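Local structure of xyloglucan-specific endo-beta-1,4-glucanase BoGH9A (Bacteroides ovatus, 6DHT) at residues Pro139-Ile145 with Gly157-Ser163; Pro423-Pro427 with Gly476-Thr480. The protein hydrolyses internal beta-1,4-glucosidic linkages in the backbone of xyloglucan, releasing xyloglucan oligosaccharides. One frame throughout, in Å; residues are numbered along the deposited sequence.

Contact 1 of 2, residues Pro139-Ile145 with Gly157-Ser163; sequences PDNHVLI and GTIVSSS
Val143 and Val160 form an antiparallel hydrogen-bonded pair: Val160 N gives Val143 O a nearly straight bond of 2.7 Å (173° at the hydrogen), and Val143 N reaches back to Val160 O. The pairing continues as Ile145 N binds Thr158 O and Gly157 N closes on Ile145 O; beyond the strands, Ser162 N binds Asp140 O at 2.8 Å. Leu144 and Ile159 are the non-hydrogen-bonded pair between, and their side chains share one face of the sheet. Ile159 carries most of the side-chain contact there. With CG1 beside the backbone N (chi1 -63°), Ile159 CB sends CG2 the other way, anti to N, over the His142 ring. Ile159 CG2 lies 4.0 Å from the ring centroid, a CH-pi contact offset toward the rim. Ile159 CG1 runs beside Leu144, coming within 3.8 Å of Leu144 CD1. At the tip, Ile159 CD1 ends 3.4 Å from His142 NE2. Val143 and Val160 share the other face, Val143 CB 4.2 Å from Val160 CG2; Ile145 CD1 comes in across Val160 CG1 at about a right angle. Outside the pair, Leu144 bonds through its backbone to Arg258 and Val260, so strand 143-145 lies between 259-260 and the outermost strand 159-160. Main-chain bonds thus set the register and apolar branches cover both faces, while the buried Asp140 carboxylate, probably ionised, is salt-bridged to Lys174 and Arg258, about 11 Å, side chain to side chain, from the predicted nucleophile Asp171.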
ATOM      1  N   PRO A 139       8.287 -16.015  17.325  1.00 22.64           N
ATOM      2  CA  PRO A 139       7.102 -16.845  17.572  1.00 24.34           C
ATOM      3  C   PRO A 139       5.991 -16.083  18.301  1.00 21.51           C
ATOM      4  O   PRO A 139       4.824 -16.360  18.064  1.00 22.51           O
ATOM      5  CB  PRO A 139       7.660 -17.981  18.437  1.00 24.40           C
ATOM      6  CG  PRO A 139       8.925 -17.453  18.994  1.00 26.21           C
ATOM      7  CD  PRO A 139       9.494 -16.589  17.934  1.00 22.81           C
ATOM      8  N   ASP A 140       6.363 -15.123  19.141  1.00 20.65           N
ATOM      9  CA  ASP A 140       5.418 -14.282  19.854  1.00 20.36           C
ATOM     10  C   ASP A 140       4.375 -15.121  20.607  1.00 26.87           C
ATOM     11  O   ASP A 140       3.205 -14.743  20.713  1.00 20.88           O
ATOM     12  CB  ASP A 140       4.767 -13.278  18.884  1.00 20.41           C
ATOM     13  CG  ASP A 140       5.724 -12.160  18.468  1.00 24.09           C
ATOM     14  OD1 ASP A 140       6.781 -11.986  19.119  1.00 20.75           O
ATOM     15  OD2 ASP A 140       5.451 -11.431  17.478  1.00 19.67           O
ATOM     16  N   ASN A 141       4.835 -16.252  21.146  1.00 26.56           N
ATOM     17  CA  ASN A 141       4.007 -17.117  21.991  1.00 27.63           C
ATOM     18  C   ASN A 141       4.214 -16.821  23.470  1.00 27.85           C
ATOM     19  O   ASN A 141       3.484 -17.343  24.319  1.00 31.04           O
ATOM     20  CB  ASN A 141       4.315 -18.588  21.712  1.00 29.10           C
ATOM     21  CG  ASN A 141       5.810 -18.884  21.686  1.00 39.95           C
ATOM     22  OD1 ASN A 141       6.636 -18.057  22.086  1.00 36.71           O
ATOM     23  ND2 ASN A 141       6.164 -20.075  21.206  1.00 45.47           N
ATOM     24  N   HIS A 142       5.202 -15.985  23.764  1.00 30.89           N
ATOM     25  CA  HIS A 142       5.504 -15.592  25.132  1.00 34.17           C
ATOM     26  C   HIS A 142       5.582 -14.071  25.225  1.00 26.22           C
ATOM     27  O   HIS A 142       6.662 -13.488  25.241  1.00 33.81           O
ATOM     28  CB  HIS A 142       6.823 -16.232  25.570  1.00 52.79           C
ATOM     29  CG  HIS A 142       7.096 -16.114  27.034  1.00157.67           C
ATOM     30  ND1 HIS A 142       7.626 -14.977  27.604  1.00 65.96           N
ATOM     31  CD2 HIS A 142       6.912 -16.991  28.050  1.00 69.06           C
ATOM     32  CE1 HIS A 142       7.757 -15.158  28.906  1.00 59.32           C
ATOM     33  NE2 HIS A 142       7.331 -16.372  29.202  1.00 59.86           N
ATOM     34  N   VAL A 143       4.416 -13.437  25.290  1.00 23.23           N
ATOM     35  CA  VAL A 143       4.300 -11.986  25.225  1.00 24.10           C
ATOM     36  C   VAL A 143       3.669 -11.444  26.504  1.00 24.42           C
ATOM     37  O   VAL A 143       2.690 -11.995  26.993  1.00 26.97           O
ATOM     38  CB  VAL A 143       3.464 -11.578  23.965  1.00 25.39           C
ATOM     39  CG1 VAL A 143       3.261 -10.071  23.881  1.00 20.94           C
ATOM     40  CG2 VAL A 143       4.151 -12.071  22.710  1.00 26.08           C
ATOM     41  N   LEU A 144       4.231 -10.358  27.017  1.00 28.08           N
ATOM     42  CA  LEU A 144       3.824  -9.792  28.303  1.00 29.57           C
ATOM     43  C   LEU A 144       2.783  -8.699  28.170  1.00 31.71           C
ATOM     44  O   LEU A 144       2.887  -7.823  27.311  1.00 24.64           O
ATOM     45  CB  LEU A 144       5.039  -9.181  29.000  1.00 31.17           C
ATOM     46  CG  LEU A 144       5.764 -10.028  30.046  1.00 39.89           C
ATOM     47  CD1 LEU A 144       5.934 -11.472  29.611  1.00 41.92           C
ATOM     48  CD2 LEU A 144       7.115  -9.391  30.334  1.00 33.52           C
ATOM     49  N   ILE A 145       1.781  -8.737  29.039  1.00 31.71           N
ATOM     50  CA  ILE A 145       0.918  -7.584  29.218  1.00 28.04           C
ATOM     51  C   ILE A 145       1.748  -6.483  29.863  1.00 36.09           C
ATOM     52  O   ILE A 145       2.130  -6.581  31.031  1.00 31.10           O
ATOM     53  CB  ILE A 145      -0.302  -7.908  30.119  1.00 27.29           C
ATOM     54  CG1 ILE A 145      -1.171  -9.011  29.502  1.00 27.65           C
ATOM     55  CG2 ILE A 145      -1.120  -6.654  30.387  1.00 28.16           C
ATOM     56  CD1 ILE A 145      -1.907  -8.631  28.201  1.00 33.89           C
ATOM     57  N   GLY A 157       2.433  -8.137  33.391  1.00 34.13           N
ATOM     58  CA  GLY A 157       3.294  -9.297  33.475  1.00 31.96           C
ATOM     59  C   GLY A 157       2.635 -10.604  33.105  1.00 27.58           C
ATOM     60  O   GLY A 157       3.317 -11.617  32.955  1.00 35.76           O
ATOM     61  N   THR A 158       1.312 -10.606  32.976  1.00 30.15           N
ATOM     62  CA  THR A 158       0.607 -11.787  32.484  1.00 34.89           C
ATOM     63  C   THR A 158       1.170 -12.142  31.117  1.00 29.15           C
ATOM     64  O   THR A 158       1.457 -11.255  30.317  1.00 30.95           O
ATOM     65  CB  THR A 158      -0.902 -11.537  32.331  1.00 29.90           C
ATOM     66  OG1 THR A 158      -1.471 -11.201  33.603  1.00 36.69           O
ATOM     67  CG2 THR A 158      -1.599 -12.771  31.788  1.00 33.46           C
ATOM     68  N   ILE A 159       1.332 -13.437  30.868  1.00 27.47           N
ATOM     69  CA  ILE A 159       1.891 -13.927  29.617  1.00 33.06           C
ATOM     70  C   ILE A 159       0.769 -14.400  28.708  1.00 34.35           C
ATOM     71  O   ILE A 159      -0.092 -15.188  29.113  1.00 30.68           O
ATOM     72  CB  ILE A 159       2.844 -15.093  29.855  1.00 34.93           C
ATOM     73  CG1 ILE A 159       4.035 -14.624  30.693  1.00 40.84           C
ATOM     74  CG2 ILE A 159       3.338 -15.676  28.528  1.00 37.31           C
ATOM     75  CD1 ILE A 159       4.808 -15.745  31.338  1.00 50.95           C
ATOM     76  N   VAL A 160       0.795 -13.908  27.473  1.00 30.21           N
ATOM     77  CA  VAL A 160      -0.177 -14.287  26.460  1.00 29.53           C
ATOM     78  C   VAL A 160       0.526 -14.726  25.188  1.00 22.05           C
ATOM     79  O   VAL A 160       1.697 -14.405  24.964  1.00 24.24           O
ATOM     80  CB  VAL A 160      -1.147 -13.126  26.124  1.00 29.29           C
ATOM     81  CG1 VAL A 160      -1.943 -12.733  27.354  1.00 32.05           C
ATOM     82  CG2 VAL A 160      -0.412 -11.921  25.574  1.00 26.42           C
ATOM     83  N   SER A 161      -0.194 -15.458  24.351  1.00 23.71           N
ATOM     84  CA  SER A 161       0.321 -15.808  23.037  1.00 25.98           C
ATOM     85  C   SER A 161      -0.367 -14.904  22.017  1.00 22.62           C
ATOM     86  O   SER A 161      -1.581 -14.711  22.057  1.00 24.22           O
ATOM     87  CB  SER A 161       0.060 -17.274  22.738  1.00 22.41           C
ATOM     88  OG  SER A 161       0.538 -17.649  21.459  1.00 30.40           O
ATOM     89  N   SER A 162       0.435 -14.331  21.129  1.00 20.42           N
ATOM     90  CA  SER A 162      -0.068 -13.418  20.093  1.00 22.48           C
ATOM     91  C   SER A 162       0.804 -13.585  18.836  1.00 18.97           C
ATOM     92  O   SER A 162       1.604 -12.704  18.485  1.00 20.19           O
ATOM     93  CB  SER A 162      -0.026 -11.974  20.601  1.00 23.20           C
ATOM     94  OG  SER A 162      -0.805 -11.083  19.798  1.00 20.76           O
ATOM     95  N   SER A 163       0.623 -14.730  18.181  1.00 18.57           N
ATOM     96  CA  SER A 163       1.519 -15.198  17.137  0.52 22.00           C
ATOM     97  C   SER A 163       0.960 -14.931  15.745  1.00 18.28           C
ATOM     98  O   SER A 163      -0.225 -14.628  15.593  1.00 20.02           O
ATOM     99  CB  SER A 163       1.767 -16.698  17.306  0.52 24.18           C
ATOM    100  OG  SER A 163       0.611 -17.445  16.984  0.52 25.35           O
TER

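Contact 2 of 2, residues Pro423-Pro427 with Gly476-Thr480; sequences PFHAP and GRNAT
Phe424 O is met by Arg477 NE at 3.0 Å, a bent hydrogen bond (131° at the hydrogen) whose donor is tilted from the carbonyl plane. The next carbonyl is close too: His425 O lies 3.0 Å from Arg477 NH2. A bend at chi3 (74°) turns the arginine chain across this backbone, and His425 CB comes over one face of the guanidinium while Ala426 CB lies at its edge. NH1 points to other partners, a salt bridge with Asp472 and the carbonyl of Ile32. The Phe424 ring lies against the main chain that follows Arg477. Asn478 CA sits over its face, 3.9 Å from the centroid, in a CH-pi contact. Phe424 CZ approaches Asn478 C at 3.4 Å, and Phe424 CE2 touches Ala479 CB. Arg477, centre of an inverse gamma turn, has its own carbonyl O buried near this ring without a polar partner. Asn478 OD1 takes the N-H of Thr480 in an Asx turn and also that of Gly481, so two backbone donors hold it. Both loops follow helices of the catalytic domain, 395-416 and 461-474, and meet strands 32-35 and 72-76 of the Ig-like domain through Val34 and Arg72, at the domain junction.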
ATOM      1  N   PRO A 423       6.455  18.447 -16.278  1.00 19.93           N
ATOM      2  CA  PRO A 423       7.714  17.900 -16.791  1.00 19.68           C
ATOM      3  C   PRO A 423       7.735  16.386 -16.929  1.00 18.11           C
ATOM      4  O   PRO A 423       8.199  15.875 -17.948  1.00 19.47           O
ATOM      5  CB  PRO A 423       8.746  18.376 -15.770  1.00 21.22           C
ATOM      6  CG  PRO A 423       8.191  19.641 -15.247  1.00 23.39           C
ATOM      7  CD  PRO A 423       6.686  19.424 -15.207  1.00 21.41           C
ATOM      8  N   PHE A 424       7.154  15.669 -15.960  1.00 19.01           N
ATOM      9  CA  PHE A 424       7.184  14.207 -16.015  1.00 18.11           C
ATOM     10  C   PHE A 424       5.850  13.596 -16.440  1.00 17.29           C
ATOM     11  O   PHE A 424       5.681  12.383 -16.386  1.00 20.43           O
ATOM     12  CB  PHE A 424       7.707  13.637 -14.698  1.00 17.29           C
ATOM     13  CG  PHE A 424       9.189  13.825 -14.529  1.00 17.01           C
ATOM     14  CD1 PHE A 424      10.068  13.074 -15.275  1.00 16.02           C
ATOM     15  CD2 PHE A 424       9.684  14.729 -13.621  1.00 18.07           C
ATOM     16  CE1 PHE A 424      11.430  13.262 -15.167  1.00 18.22           C
ATOM     17  CE2 PHE A 424      11.057  14.912 -13.503  1.00 20.32           C
ATOM     18  CZ  PHE A 424      11.909  14.159 -14.270  1.00 16.83           C
ATOM     19  N   HIS A 425       4.946  14.444 -16.924  1.00 18.65           N
ATOM     20  CA  HIS A 425       3.695  14.017 -17.538  1.00 17.36           C
ATOM     21  C   HIS A 425       2.841  13.141 -16.586  1.00 15.35           C
ATOM     22  O   HIS A 425       2.397  12.059 -16.960  1.00 17.84           O
ATOM     23  CB  HIS A 425       3.949  13.289 -18.864  1.00 18.09           C
ATOM     24  CG  HIS A 425       2.847  13.454 -19.862  1.00 21.54           C
ATOM     25  ND1 HIS A 425       2.679  14.609 -20.597  1.00 23.95           N
ATOM     26  CD2 HIS A 425       1.845  12.624 -20.236  1.00 23.37           C
ATOM     27  CE1 HIS A 425       1.626  14.481 -21.385  1.00 27.59           C
ATOM     28  NE2 HIS A 425       1.104  13.283 -21.190  1.00 27.07           N
ATOM     29  N   ALA A 426       2.663  13.601 -15.361  1.00 15.85           N
ATOM     30  CA  ALA A 426       1.833  12.880 -14.371  1.00 15.69           C
ATOM     31  C   ALA A 426       1.249  13.847 -13.378  1.00 17.76           C
ATOM     32  O   ALA A 426       1.813  14.885 -13.098  1.00 18.22           O
ATOM     33  CB  ALA A 426       2.635  11.815 -13.615  1.00 16.51           C
ATOM     34  N   PRO A 427       0.100  13.481 -12.777  1.00 15.32           N
ATOM     35  CA  PRO A 427      -0.438  14.375 -11.755  1.00 17.68           C
ATOM     36  C   PRO A 427       0.490  14.558 -10.563  1.00 19.53           C
ATOM     37  O   PRO A 427       0.560  15.634  -9.970  1.00 21.54           O
ATOM     38  CB  PRO A 427      -1.724  13.671 -11.314  1.00 18.44           C
ATOM     39  CG  PRO A 427      -2.058  12.717 -12.342  1.00 21.96           C
ATOM     40  CD  PRO A 427      -0.835  12.402 -13.142  1.00 16.61           C
ATOM     41  N   GLY A 476      10.034   4.588 -12.936  1.00 13.19           N
ATOM     42  CA  GLY A 476      11.257   5.137 -13.518  1.00 13.60           C
ATOM     43  C   GLY A 476      11.130   6.498 -14.166  1.00 13.76           C
ATOM     44  O   GLY A 476      12.161   7.144 -14.461  1.00 14.99           O
ATOM     45  N   ARG A 477       9.926   6.944 -14.467  1.00 14.21           N
ATOM     46  CA  ARG A 477       9.765   8.210 -15.167  1.00 14.92           C
ATOM     47  C   ARG A 477       9.761   9.354 -14.167  1.00 14.69           C
ATOM     48  O   ARG A 477       8.709   9.932 -13.874  1.00 15.47           O
ATOM     49  CB  ARG A 477       8.520   8.220 -16.050  1.00 13.68           C
ATOM     50  CG  ARG A 477       8.535   9.416 -16.978  1.00 18.63           C
ATOM     51  CD  ARG A 477       7.451   9.343 -17.984  1.00 20.76           C
ATOM     52  NE  ARG A 477       6.166   9.644 -17.370  1.00 25.13           N
ATOM     53  CZ  ARG A 477       5.006   9.173 -17.796  1.00 19.81           C
ATOM     54  NH1 ARG A 477       4.982   8.327 -18.804  1.00 31.71           N
ATOM     55  NH2 ARG A 477       3.881   9.498 -17.171  1.00 24.68           N
ATOM     56  N   ASN A 478      10.944   9.688 -13.647  1.00 14.89           N
ATOM     57  CA  ASN A 478      11.054  10.603 -12.528  1.00 13.78           C
ATOM     58  C   ASN A 478      12.447  11.267 -12.489  1.00 16.38           C
ATOM     59  O   ASN A 478      13.299  11.001 -13.356  1.00 17.19           O
ATOM     60  CB  ASN A 478      10.739   9.841 -11.225  1.00 15.70           C
ATOM     61  CG  ASN A 478      11.733   8.724 -10.963  1.00 18.06           C
ATOM     62  OD1 ASN A 478      12.949   8.958 -10.972  1.00 15.71           O
ATOM     63  ND2 ASN A 478      11.246   7.507 -10.768  1.00 16.65           N
ATOM     64  N   ALA A 479      12.668  12.095 -11.479  1.00 16.46           N
ATOM     65  CA  ALA A 479      13.883  12.915 -11.401  1.00 15.42           C
ATOM     66  C   ALA A 479      15.160  12.166 -11.041  1.00 19.75           C
ATOM     67  O   ALA A 479      16.250  12.722 -11.230  1.00 18.43           O
ATOM     68  CB  ALA A 479      13.664  14.005 -10.413  1.00 17.83           C
ATOM     69  N   THR A 480      15.068  10.960 -10.483  1.00 19.18           N
ATOM     70  CA  THR A 480      16.261  10.195 -10.082  1.00 15.18           C
ATOM     71  C   THR A 480      16.582   9.077 -11.064  1.00 17.82           C
ATOM     72  O   THR A 480      17.735   8.623 -11.139  1.00 18.28           O
ATOM     73  CB  THR A 480      16.128   9.582  -8.678  1.00 15.40           C
ATOM     74  OG1 THR A 480      15.072   8.603  -8.708  1.00 16.95           O
ATOM     75  CG2 THR A 480      15.812  10.633  -7.676  1.00 16.00           C
TER

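Contact 1 and contact 2 lie on opposite sides of the chain's centre, with nearest atoms about 34 Å apart, and share no helix or strand. Contact 1 is partly buried at the margin of a small mixed sheet, and six of its touching residues are exposed; all six touching residues of contact 2 are buried. Regular main-chain pairing suits the first, where two strands run alongside each other. In the second, neither loop has regular structure, so an arginine and a phenylalanine do the joining instead. Both lie in the glycoside hydrolase family 9 region, but only contact 2 also faces the strands of the N-terminal Ig-like domain.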